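Local coordinates for protein Kif13b (Mus musculus, PDB 5B64), which is a kinesin-3 family protein that probably moves cargo along microtubules, and is seen here as a fragment bound to another protein, at residues B[86-89]-B[90-94]; B[77-81]-B[82-86]; B[101-105]-B[106-110]; B[94-97]-B[98-102]. All blocks are in the same frame, centred on the assembly; numbering follows the deposited sequence.

Contact 1 of 4, residues B[86-89]-B[90-94]; sequences NRLL and DMRDL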
loop_
_atom_site.group_PDB
_atom_site.type_symbol
_atom_site.label_atom_id
_atom_site.label_comp_id
_atom_site.label_asym_id
_atom_site.label_seq_id
_atom_site.Cartn_x
_atom_site.Cartn_y
_atom_site.Cartn_z
ATOM N N ASN B 86 -12.986 -17.288 4.650
ATOM C CA ASN B 86 -11.593 -17.602 4.313
ATOM C C ASN B 86 -10.649 -16.390 4.269
ATOM O O ASN B 86 -9.537 -16.439 4.822
ATOM C CB ASN B 86 -11.500 -18.349 2.993
ATOM C CG ASN B 86 -12.017 -19.759 3.096
ATOM O OD1 ASN B 86 -11.799 -20.445 4.104
ATOM N ND2 ASN B 86 -12.717 -20.208 2.056
ATOM N N ARG B 87 -11.077 -15.313 3.609
ATOM C CA ARG B 87 -10.251 -14.115 3.558
ATOM C C ARG B 87 -9.970 -13.578 4.942
ATOM O O ARG B 87 -8.892 -13.040 5.176
ATOM C CB ARG B 87 -10.893 -13.013 2.723
ATOM C CG ARG B 87 -10.601 -13.133 1.263
ATOM C CD ARG B 87 -9.102 -13.127 0.931
ATOM N NE ARG B 87 -8.953 -13.501 -0.464
ATOM C CZ ARG B 87 -9.286 -12.720 -1.487
ATOM N NH1 ARG B 87 -9.155 -13.170 -2.732
ATOM N NH2 ARG B 87 -9.740 -11.487 -1.273
ATOM N N LEU B 88 -10.943 -13.709 5.851
ATOM C CA LEU B 88 -10.733 -13.332 7.256
ATOM C C LEU B 88 -9.508 -14.026 7.891
ATOM O O LEU B 88 -8.813 -13.438 8.713
ATOM C CB LEU B 88 -11.994 -13.567 8.095
ATOM C CG LEU B 88 -12.965 -12.395 7.949
ATOM C CD1 LEU B 88 -14.348 -12.728 8.536
ATOM C CD2 LEU B 88 -12.378 -11.130 8.572
ATOM N N LEU B 89 -9.252 -15.270 7.506
ATOM C CA LEU B 89 -8.073 -15.956 7.978
ATOM C C LEU B 89 -6.847 -15.091 7.660
ATOM O O LEU B 89 -5.965 -14.899 8.503
ATOM C CB LEU B 89 -7.969 -17.325 7.310
ATOM C CG LEU B 89 -8.572 -18.543 8.016
ATOM C CD1 LEU B 89 -9.751 -18.156 8.876
ATOM C CD2 LEU B 89 -8.968 -19.640 6.996
ATOM N N ASP B 90 -6.831 -14.545 6.451
ATOM C CA ASP B 90 -5.717 -13.747 5.962
ATOM C C ASP B 90 -5.660 -12.341 6.566
ATOM O O ASP B 90 -4.580 -11.855 6.897
ATOM C CB ASP B 90 -5.756 -13.666 4.431
ATOM C CG ASP B 90 -5.553 -15.020 3.769
ATOM O OD1 ASP B 90 -4.741 -15.831 4.283
ATOM O OD2 ASP B 90 -6.208 -15.275 2.730
ATOM N N MET B 91 -6.818 -11.694 6.689
ATOM C CA MET B 91 -6.930 -10.357 7.270
ATOM C C MET B 91 -6.452 -10.340 8.730
ATOM O O MET B 91 -5.644 -9.494 9.124
ATOM C CB MET B 91 -8.386 -9.880 7.195
ATOM C CG MET B 91 -9.027 -9.923 5.806
ATOM S SD MET B 91 -10.680 -9.184 5.854
ATOM C CE MET B 91 -11.401 -9.698 4.306
ATOM N N ARG B 92 -6.958 -11.282 9.524
ATOM C CA ARG B 92 -6.472 -11.508 10.890
ATOM C C ARG B 92 -4.956 -11.695 10.973
ATOM O O ARG B 92 -4.307 -11.064 11.801
ATOM C CB ARG B 92 -7.175 -12.706 11.521
ATOM C CG ARG B 92 -8.664 -12.497 11.698
ATOM C CD ARG B 92 -9.337 -13.737 12.254
ATOM N NE ARG B 92 -10.789 -13.593 12.262
ATOM C CZ ARG B 92 -11.640 -14.477 11.758
ATOM N NH1 ARG B 92 -11.198 -15.604 11.209
ATOM N NH2 ARG B 92 -12.942 -14.237 11.820
ATOM N N ASP B 93 -4.410 -12.555 10.113
ATOM C CA ASP B 93 -2.959 -12.742 9.982
ATOM C C ASP B 93 -2.232 -11.450 9.709
ATOM O O ASP B 93 -1.268 -11.130 10.410
ATOM C CB ASP B 93 -2.620 -13.705 8.851
ATOM C CG ASP B 93 -2.899 -15.151 9.211
ATOM O OD1 ASP B 93 -3.230 -15.418 10.391
ATOM O OD2 ASP B 93 -2.785 -16.023 8.311
ATOM N N LEU B 94 -2.689 -10.719 8.688
ATOM C CA LEU B 94 -2.023 -9.483 8.265
ATOM C C LEU B 94 -2.081 -8.447 9.387
ATOM O O LEU B 94 -1.109 -7.740 9.670
ATOM C CB LEU B 94 -2.678 -8.919 7.011
ATOM C CG LEU B 94 -1.909 -7.798 6.304
ATOM C CD1 LEU B 94 -0.535 -8.280 5.832
ATOM C CD2 LEU B 94 -2.714 -7.216 5.125
#
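Arg-87, Leu-88 and Leu-89 meet Asp-90, Met-91, Arg-92 and Asp-93 one turn further on. This is i to i+3 and i to i+4 packing within the alpha-helix 81-100. Arg-87 O accepts the N-H of Met-91 at 2.9 Å. Arg-87 CB touches the Met-91 methyl, CE, at 3.7 Å. The Arg-87 chain then bends at chi2 (-58°), and its NE stays 4.6 Å from Asp-90 OD2, too far for a salt bridge. The guanidinium has stronger partners: Asp-120, the carbonyl of Pro-117, and an acidic side chain of another protein chain. Leu-88 puts CD2 against Met-91 SD at 3.7 Å. With CG anti to the carbonyl carbon (chi1 -54°) and the chain straight beyond, Met-91 runs back along the helix, SD at Leu-88 and CE at Arg-87. Both Leu-88 and Met-91 also pack on Ala-28 of helix 9-34. Leu-88 O takes the N-H of Arg-92 at 3.0 Å, and Leu-88 CB lies over one face of the Arg-92 guanidinium, toward its rim. Glu-27 forms a salt bridge with Arg-92 NE and so ties this end to helix 9-34. Leu-89 O accepts from Asp-93 N at 3.2 Å. Leu-89 CD1 meets Arg-92 NH1 at the guanidinium edge, 3.7 Å away.

Contact 2 of 4, residues B[77-81]-B[82-86]; sequences QIWSL and EKLEN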
loop_
_atom_site.group_PDB
_atom_site.type_symbol
_atom_site.label_atom_id
_atom_site.label_comp_id
_atom_site.label_asym_id
_atom_site.label_seq_id
_atom_site.Cartn_x
_atom_site.Cartn_y
_atom_site.Cartn_z
ATOM N N GLN B 77 -18.037 -5.498 -5.798
ATOM C CA GLN B 77 -18.045 -6.892 -6.192
ATOM C C GLN B 77 -18.764 -7.722 -5.156
ATOM O O GLN B 77 -18.872 -7.310 -4.006
ATOM C CB GLN B 77 -16.622 -7.393 -6.399
ATOM C CG GLN B 77 -15.727 -7.248 -5.179
ATOM C CD GLN B 77 -14.246 -7.442 -5.510
ATOM O OE1 GLN B 77 -13.508 -8.021 -4.723
ATOM N NE2 GLN B 77 -13.811 -6.951 -6.673
ATOM N N ILE B 78 -19.274 -8.881 -5.569
ATOM C CA ILE B 78 -19.829 -9.842 -4.627
ATOM C C ILE B 78 -18.824 -10.939 -4.232
ATOM O O ILE B 78 -18.186 -11.536 -5.094
ATOM C CB ILE B 78 -21.077 -10.527 -5.192
ATOM C CG1 ILE B 78 -22.096 -9.490 -5.671
ATOM C CG2 ILE B 78 -21.702 -11.438 -4.136
ATOM C CD1 ILE B 78 -22.582 -8.545 -4.574
ATOM N N TRP B 79 -18.676 -11.182 -2.928
ATOM C CA TRP B 79 -18.050 -12.412 -2.442
ATOM C C TRP B 79 -19.078 -13.339 -1.798
ATOM O O TRP B 79 -20.062 -12.899 -1.199
ATOM C CB TRP B 79 -17.046 -12.127 -1.346
ATOM C CG TRP B 79 -15.899 -11.295 -1.694
ATOM C CD1 TRP B 79 -15.622 -10.723 -2.893
ATOM C CD2 TRP B 79 -14.847 -10.917 -0.806
ATOM N NE1 TRP B 79 -14.448 -10.016 -2.813
ATOM C CE2 TRP B 79 -13.957 -10.110 -1.541
ATOM C CE3 TRP B 79 -14.574 -11.179 0.542
ATOM C CZ2 TRP B 79 -12.801 -9.569 -0.972
ATOM C CZ3 TRP B 79 -13.425 -10.644 1.103
ATOM C CH2 TRP B 79 -12.549 -9.854 0.345
ATOM N N SER B 80 -18.814 -14.631 -1.872
ATOM C CA SER B 80 -19.603 -15.586 -1.121
ATOM C C SER B 80 -19.236 -15.457 0.351
ATOM O O SER B 80 -18.147 -14.978 0.694
ATOM C CB SER B 80 -19.297 -17.006 -1.588
ATOM O OG SER B 80 -18.017 -17.426 -1.123
ATOM N N LEU B 81 -20.148 -15.884 1.220
ATOM C CA LEU B 81 -19.885 -15.917 2.648
ATOM C C LEU B 81 -18.626 -16.746 2.937
ATOM O O LEU B 81 -17.751 -16.317 3.697
ATOM C CB LEU B 81 -21.094 -16.467 3.412
ATOM C CG LEU B 81 -20.907 -16.468 4.931
ATOM C CD1 LEU B 81 -20.626 -15.031 5.451
ATOM C CD2 LEU B 81 -22.068 -17.110 5.669
ATOM N N GLU B 82 -18.538 -17.919 2.312
ATOM C CA GLU B 82 -17.390 -18.813 2.472
ATOM C C GLU B 82 -16.109 -18.073 2.125
ATOM O O GLU B 82 -15.096 -18.226 2.792
ATOM C CB GLU B 82 -17.528 -20.050 1.577
ATOM C CG GLU B 82 -16.317 -20.978 1.597
ATOM C CD GLU B 82 -16.425 -22.158 0.615
ATOM O OE1 GLU B 82 -15.806 -23.217 0.884
ATOM O OE2 GLU B 82 -17.111 -22.026 -0.428
ATOM N N LYS B 83 -16.166 -17.257 1.081
ATOM C CA LYS B 83 -14.991 -16.522 0.665
ATOM C C LYS B 83 -14.571 -15.457 1.694
ATOM O O LYS B 83 -13.372 -15.313 1.981
ATOM C CB LYS B 83 -15.165 -15.928 -0.738
ATOM C CG LYS B 83 -14.085 -14.911 -1.062
ATOM C CD LYS B 83 -14.036 -14.551 -2.517
ATOM C CE LYS B 83 -13.087 -13.391 -2.734
ATOM N NZ LYS B 83 -12.835 -13.194 -4.175
ATOM N N LEU B 84 -15.537 -14.721 2.246
ATOM C CA LEU B 84 -15.232 -13.758 3.305
ATOM C C LEU B 84 -14.633 -14.490 4.520
ATOM O O LEU B 84 -13.625 -14.070 5.108
ATOM C CB LEU B 84 -16.486 -12.986 3.708
ATOM C CG LEU B 84 -16.383 -11.990 4.870
ATOM C CD1 LEU B 84 -15.392 -10.884 4.582
ATOM C CD2 LEU B 84 -17.754 -11.369 5.211
ATOM N N GLU B 85 -15.238 -15.619 4.855
ATOM C CA GLU B 85 -14.812 -16.382 5.997
ATOM C C GLU B 85 -13.348 -16.818 5.849
ATOM O O GLU B 85 -12.565 -16.715 6.810
ATOM C CB GLU B 85 -15.745 -17.571 6.179
ATOM C CG GLU B 85 -15.683 -18.195 7.542
ATOM C CD GLU B 85 -16.938 -18.964 7.863
ATOM O OE1 GLU B 85 -16.916 -19.768 8.826
ATOM O OE2 GLU B 85 -17.944 -18.756 7.146
ATOM N N ASN B 86 -12.986 -17.288 4.650
ATOM C CA ASN B 86 -11.593 -17.602 4.313
ATOM C C ASN B 86 -10.649 -16.390 4.269
ATOM O O ASN B 86 -9.537 -16.439 4.822
ATOM C CB ASN B 86 -11.500 -18.349 2.993
ATOM C CG ASN B 86 -12.017 -19.759 3.096
ATOM O OD1 ASN B 86 -11.799 -20.445 4.104
ATOM N ND2 ASN B 86 -12.717 -20.208 2.056
#
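Lys-83 lies across the indole of Trp-79 where strand 75-80 turns into helix 81-100. The axes of strand segment 77-80 and helix segment 82-86 make an angle of 81°. The turn carries an N-cap: Ser-80 OG accepts the N-H of Lys-83 at 2.9 Å. The OG can do so because it stands between its own backbone N and carbonyl carbon (chi1 74°). Ser-80 O takes the N-H of Leu-84 at 3.0 Å.

The Lys-83 chain is extended throughout. Its CB sits beside Ser-80 OG. Lys-83 CG comes within 4.1 Å of Trp-79 CB, and Lys-83 CD lies 3.8 Å from Trp-79 CG. CE is centred over the five-membered ring, 3.4 Å from its centroid, in a CH-pi contact. NZ remains over the same ring, 4.0 Å from the centroid, which makes a cation-pi contact. The ammonium also forms a salt bridge with Asp-120.

Leu-84 meets the six-membered part of the indole: its CA is at the ring edge, and CD1 approaches CZ3. On the pyrrole side, Trp-79 NE1 donates to Gln-77 OE1 at 2.9 Å, near the indole plane. This bond should limit rotation of the ring. Arg-87 makes a second cation-pi contact with Trp-79. The indole thus serves as a buried platform for two cations, and Asp-120, paired with both, probably offsets part of their charge.

Contact 3 of 4, residues B[101-105]-B[106-110]; sequences CEEDS and PVSRS
Ser-105 and Ser-108 start helix 106-114 with Ser-105 as N-cap. Ser-108, three residues on, accepts the N-H of Ser-105 on its OG at 2.7 Å, with an N-H...O angle of 167°. This is the N3-to-N-cap half of a capping box. The Ser-108 OG faces back because it stands between its backbone N and carbonyl carbon (chi1 65°). Ser-105 OG donates to Glu-103 OE2 at 3.1 Å. Ser-105 O is taken by the N-H of Arg-109 at 2.9 Å.

Arg-109 also grips the residue before the cap. Its NE forms a salt bridge with Asp-104 OD1 at 3.2 Å, in the guanidinium plane and from the syn side of the carboxylate, but tilted well out of the carboxylate plane. The two flat groups are nearly perpendicular, 84° apart. NH2 makes a weak bond to Asp-104 O and a salt bridge to a bound sulfate, probably from the crystallisation liquor. NH1 pairs with an acidic side chain of another protein chain. One guanidinium face lies over the Ser-105 to Pro-106 peptide, with Ser-105 C beneath its centre.

Glu-103, Pro-106, Val-107 and Ser-108 also pack on that protein. The contact therefore lies at the interface, where the loop after helix 81-100 runs into helix 106-114, well away from the three-stranded sheet.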
loop_
_atom_site.group_PDB
_atom_site.type_symbol
_atom_site.label_atom_id
_atom_site.label_comp_id
_atom_site.label_asym_id
_atom_site.label_seq_id
_atom_site.Cartn_x
_atom_site.Cartn_y
_atom_site.Cartn_z
ATOM N N CYS B 101 4.740 -5.851 14.217
ATOM C CA CYS B 101 5.904 -5.372 13.489
ATOM C C CYS B 101 6.543 -4.208 14.227
ATOM O O CYS B 101 5.869 -3.242 14.562
ATOM C CB CYS B 101 5.527 -4.912 12.084
ATOM S SG CYS B 101 6.983 -4.459 11.102
ATOM N N GLU B 102 7.845 -4.287 14.465
ATOM C CA GLU B 102 8.548 -3.179 15.086
ATOM C C GLU B 102 9.570 -2.572 14.129
ATOM O O GLU B 102 10.592 -2.053 14.574
ATOM C CB GLU B 102 9.238 -3.649 16.369
ATOM N N GLU B 103 9.292 -2.618 12.825
ATOM C CA GLU B 103 10.322 -2.312 11.826
ATOM C C GLU B 103 10.357 -0.881 11.285
ATOM O O GLU B 103 11.360 -0.175 11.449
ATOM C CB GLU B 103 10.285 -3.311 10.667
ATOM C CG GLU B 103 11.162 -4.534 10.884
ATOM C CD GLU B 103 11.985 -4.881 9.659
ATOM O OE1 GLU B 103 12.434 -6.045 9.554
ATOM O OE2 GLU B 103 12.186 -3.990 8.801
ATOM N N ASP B 104 9.284 -0.467 10.625
ATOM C CA ASP B 104 9.221 0.852 9.971
ATOM C C ASP B 104 10.349 1.202 8.985
ATOM O O ASP B 104 11.018 2.224 9.129
ATOM C CB ASP B 104 9.090 1.979 10.991
ATOM C CG ASP B 104 8.597 3.260 10.358
ATOM O OD1 ASP B 104 8.061 3.179 9.229
ATOM O OD2 ASP B 104 8.750 4.340 10.972
ATOM N N SER B 105 10.539 0.359 7.980
ATOM C CA SER B 105 11.538 0.604 6.955
ATOM C C SER B 105 10.812 0.787 5.623
ATOM O O SER B 105 9.620 0.478 5.506
ATOM C CB SER B 105 12.482 -0.592 6.868
ATOM O OG SER B 105 11.752 -1.798 6.670
ATOM N N PRO B 106 11.515 1.315 4.617
ATOM C CA PRO B 106 10.982 1.277 3.255
ATOM C C PRO B 106 10.338 -0.063 2.875
ATOM O O PRO B 106 9.191 -0.058 2.393
ATOM C CB PRO B 106 12.227 1.568 2.410
ATOM C CG PRO B 106 13.004 2.511 3.252
ATOM C CD PRO B 106 12.673 2.215 4.715
ATOM N N VAL B 107 11.025 -1.183 3.108
ATOM C CA VAL B 107 10.477 -2.490 2.719
ATOM C C VAL B 107 9.266 -2.914 3.545
ATOM O O VAL B 107 8.297 -3.425 2.986
ATOM C CB VAL B 107 11.524 -3.629 2.696
ATOM C CG1 VAL B 107 12.427 -3.490 1.479
ATOM C CG2 VAL B 107 12.328 -3.652 3.977
ATOM N N SER B 108 9.310 -2.704 4.859
ATOM C CA SER B 108 8.167 -3.059 5.695
ATOM C C SER B 108 6.940 -2.223 5.319
ATOM O O SER B 108 5.854 -2.775 5.114
ATOM C CB SER B 108 8.490 -2.971 7.203
ATOM O OG SER B 108 8.784 -1.662 7.655
ATOM N N ARG B 109 7.123 -0.906 5.204
ATOM C CA ARG B 109 6.065 -0.003 4.739
ATOM C C ARG B 109 5.424 -0.509 3.444
ATOM O O ARG B 109 4.206 -0.679 3.369
ATOM C CB ARG B 109 6.617 1.404 4.513
ATOM C CG ARG B 109 6.503 2.374 5.674
ATOM C CD ARG B 109 7.216 3.676 5.318
ATOM N NE ARG B 109 8.432 3.827 6.107
ATOM C CZ ARG B 109 9.630 4.127 5.631
ATOM N NH1 ARG B 109 9.835 4.334 4.340
ATOM N NH2 ARG B 109 10.640 4.215 6.471
ATOM N N SER B 110 6.240 -0.764 2.424
ATOM C CA SER B 110 5.693 -1.201 1.139
ATOM C C SER B 110 4.933 -2.525 1.259
ATOM O O SER B 110 3.874 -2.704 0.659
ATOM C CB SER B 110 6.795 -1.321 0.089
ATOM O OG SER B 110 6.239 -1.565 -1.202
#

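Contact 4 of 4, residues B[94-97]-B[98-102]; sequences LYQE and WKECE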
loop_
_atom_site.group_PDB
_atom_site.type_symbol
_atom_site.label_atom_id
_atom_site.label_comp_id
_atom_site.label_asym_id
_atom_site.label_seq_id
_atom_site.Cartn_x
_atom_site.Cartn_y
_atom_site.Cartn_z
ATOM N N LEU B 94 -2.689 -10.719 8.688
ATOM C CA LEU B 94 -2.023 -9.483 8.265
ATOM C C LEU B 94 -2.081 -8.447 9.387
ATOM O O LEU B 94 -1.109 -7.740 9.670
ATOM C CB LEU B 94 -2.678 -8.919 7.011
ATOM C CG LEU B 94 -1.909 -7.798 6.304
ATOM C CD1 LEU B 94 -0.535 -8.280 5.832
ATOM C CD2 LEU B 94 -2.714 -7.216 5.125
ATOM N N TYR B 95 -3.231 -8.400 10.042
ATOM C CA TYR B 95 -3.436 -7.509 11.164
ATOM C C TYR B 95 -2.470 -7.787 12.321
ATOM O O TYR B 95 -1.842 -6.871 12.853
ATOM C CB TYR B 95 -4.877 -7.633 11.650
ATOM C CG TYR B 95 -5.198 -6.688 12.760
ATOM C CD1 TYR B 95 -5.494 -5.353 12.496
ATOM C CD2 TYR B 95 -5.203 -7.119 14.084
ATOM C CE1 TYR B 95 -5.807 -4.470 13.531
ATOM C CE2 TYR B 95 -5.497 -6.239 15.124
ATOM C CZ TYR B 95 -5.799 -4.917 14.839
ATOM O OH TYR B 95 -6.096 -4.046 15.869
ATOM N N GLN B 96 -2.365 -9.051 12.716
ATOM C CA GLN B 96 -1.503 -9.412 13.831
ATOM C C GLN B 96 -0.053 -9.187 13.429
ATOM O O GLN B 96 0.772 -8.798 14.244
ATOM C CB GLN B 96 -1.731 -10.860 14.247
ATOM C CG GLN B 96 -0.869 -11.291 15.402
ATOM C CD GLN B 96 -1.089 -12.751 15.777
ATOM O OE1 GLN B 96 -1.192 -13.625 14.906
ATOM N NE2 GLN B 96 -1.169 -13.022 17.076
ATOM N N GLU B 97 0.247 -9.418 12.157
ATOM C CA GLU B 97 1.576 -9.140 11.645
ATOM C C GLU B 97 1.884 -7.640 11.742
ATOM O O GLU B 97 2.987 -7.243 12.110
ATOM C CB GLU B 97 1.726 -9.632 10.202
ATOM C CG GLU B 97 3.170 -9.856 9.821
ATOM C CD GLU B 97 3.392 -10.068 8.327
ATOM O OE1 GLU B 97 4.580 -10.084 7.894
ATOM O OE2 GLU B 97 2.393 -10.216 7.594
ATOM N N TRP B 98 0.897 -6.818 11.404
ATOM C CA TRP B 98 1.029 -5.375 11.457
ATOM C C TRP B 98 1.256 -4.885 12.884
ATOM O O TRP B 98 2.201 -4.127 13.138
ATOM C CB TRP B 98 -0.225 -4.729 10.861
ATOM C CG TRP B 98 -0.199 -3.233 10.855
ATOM C CD1 TRP B 98 0.673 -2.430 10.182
ATOM C CD2 TRP B 98 -1.105 -2.362 11.536
ATOM N NE1 TRP B 98 0.369 -1.110 10.409
ATOM C CE2 TRP B 98 -0.715 -1.042 11.241
ATOM C CE3 TRP B 98 -2.203 -2.568 12.377
ATOM C CZ2 TRP B 98 -1.393 0.066 11.749
ATOM C CZ3 TRP B 98 -2.876 -1.463 12.886
ATOM C CH2 TRP B 98 -2.470 -0.166 12.568
ATOM N N LYS B 99 0.388 -5.330 13.797
ATOM C CA LYS B 99 0.430 -4.968 15.223
ATOM C C LYS B 99 1.709 -5.380 15.956
ATOM O O LYS B 99 2.031 -4.834 17.015
ATOM C CB LYS B 99 -0.767 -5.578 15.959
ATOM C CG LYS B 99 -2.010 -4.729 15.893
ATOM C CD LYS B 99 -1.659 -3.304 16.281
ATOM C CE LYS B 99 -2.873 -2.415 16.469
ATOM N NZ LYS B 99 -2.430 -1.014 16.730
ATOM N N GLU B 100 2.428 -6.347 15.398
ATOM C CA GLU B 100 3.585 -6.910 16.063
ATOM C C GLU B 100 4.871 -6.490 15.376
ATOM O O GLU B 100 5.965 -6.747 15.887
ATOM C CB GLU B 100 3.476 -8.430 16.103
ATOM C CG GLU B 100 2.583 -8.930 17.218
ATOM C CD GLU B 100 2.280 -10.413 17.109
ATOM O OE1 GLU B 100 2.931 -11.102 16.278
ATOM O OE2 GLU B 100 1.380 -10.877 17.851
ATOM N N CYS B 101 4.740 -5.851 14.217
ATOM C CA CYS B 101 5.904 -5.372 13.489
ATOM C C CYS B 101 6.543 -4.208 14.227
ATOM O O CYS B 101 5.869 -3.242 14.562
ATOM C CB CYS B 101 5.527 -4.912 12.084
ATOM S SG CYS B 101 6.983 -4.459 11.102
ATOM N N GLU B 102 7.845 -4.287 14.465
ATOM C CA GLU B 102 8.548 -3.179 15.086
ATOM C C GLU B 102 9.570 -2.572 14.129
ATOM O O GLU B 102 10.592 -2.053 14.574
ATOM C CB GLU B 102 9.238 -3.649 16.369
#
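Tyr-95 and Lys-99 lead a surface contact between successive turns near the C-terminal end of helix 81-100. The two side chains run side by side and point the same way. Lys-99 CG sits over one face of the tyrosine ring, 4.2 Å from its centroid, as a CH-pi contact. The lysine chain bends at chi2 (-49°) and follows the ring outward, so that its CE comes 3.7 Å from Tyr-95 OH. The contact is made by the aliphatic part of the lysine.

Tyr-95 also touches Trp-98. Its CE1 lies 4.2 Å from Trp-98 CE3, at the edge of the indole and near the indole plane. Gln-96 and Glu-100 form a second pair lying side by side, with Glu-100 OE2 against Gln-96 CG at 3.4 Å. Their amide and carboxylate planes are 43° apart.

In the backbone, Trp-98 N donates to Leu-94 O at 2.8 Å, and Lys-99 N to Tyr-95 O at 2.9 Å. At Glu-100 the N-H is shared by two weak bonds, to Gln-96 O and Glu-97 O.

Around this part of the helix, Tyr-95 packs on Tyr-30 and Ile-31 of helix 9-34. On helix 106-114, Phe-112 meets Trp-98 edge-to-face, and Tyr-111 OH hydrogen-bonds to Glu-97 OE2. Glu-97 OE1 is hydrogen-bonded to side chains of another protein chain. Two helices of the chain and its partner thus border this last part of helix 81-100.

In the fold
The contacts follow the chain in the order 2, 1, 4, 3. Contact 2 leads from strand 75-80 into helix 81-100. Contacts 1 and 4 continue along that helix, and contact 3 opens helix 106-114. Neighbours share residues: Asn-86 joins contacts 2 and 1, Leu-94 joins 1 and 4, and Cys-101 and Glu-102 join 4 and 3. The centres of contacts 2 and 1 are about 12 Å apart, as are those of 1 and 4; the centres of 4 and 3 are about 10 Å apart. The centres of contacts 2 and 3 are about 30 Å apart. One long helix thus connects the antiparallel sheet with the distal helix, and contacts 1, 4 and 3 all reach the bound protein.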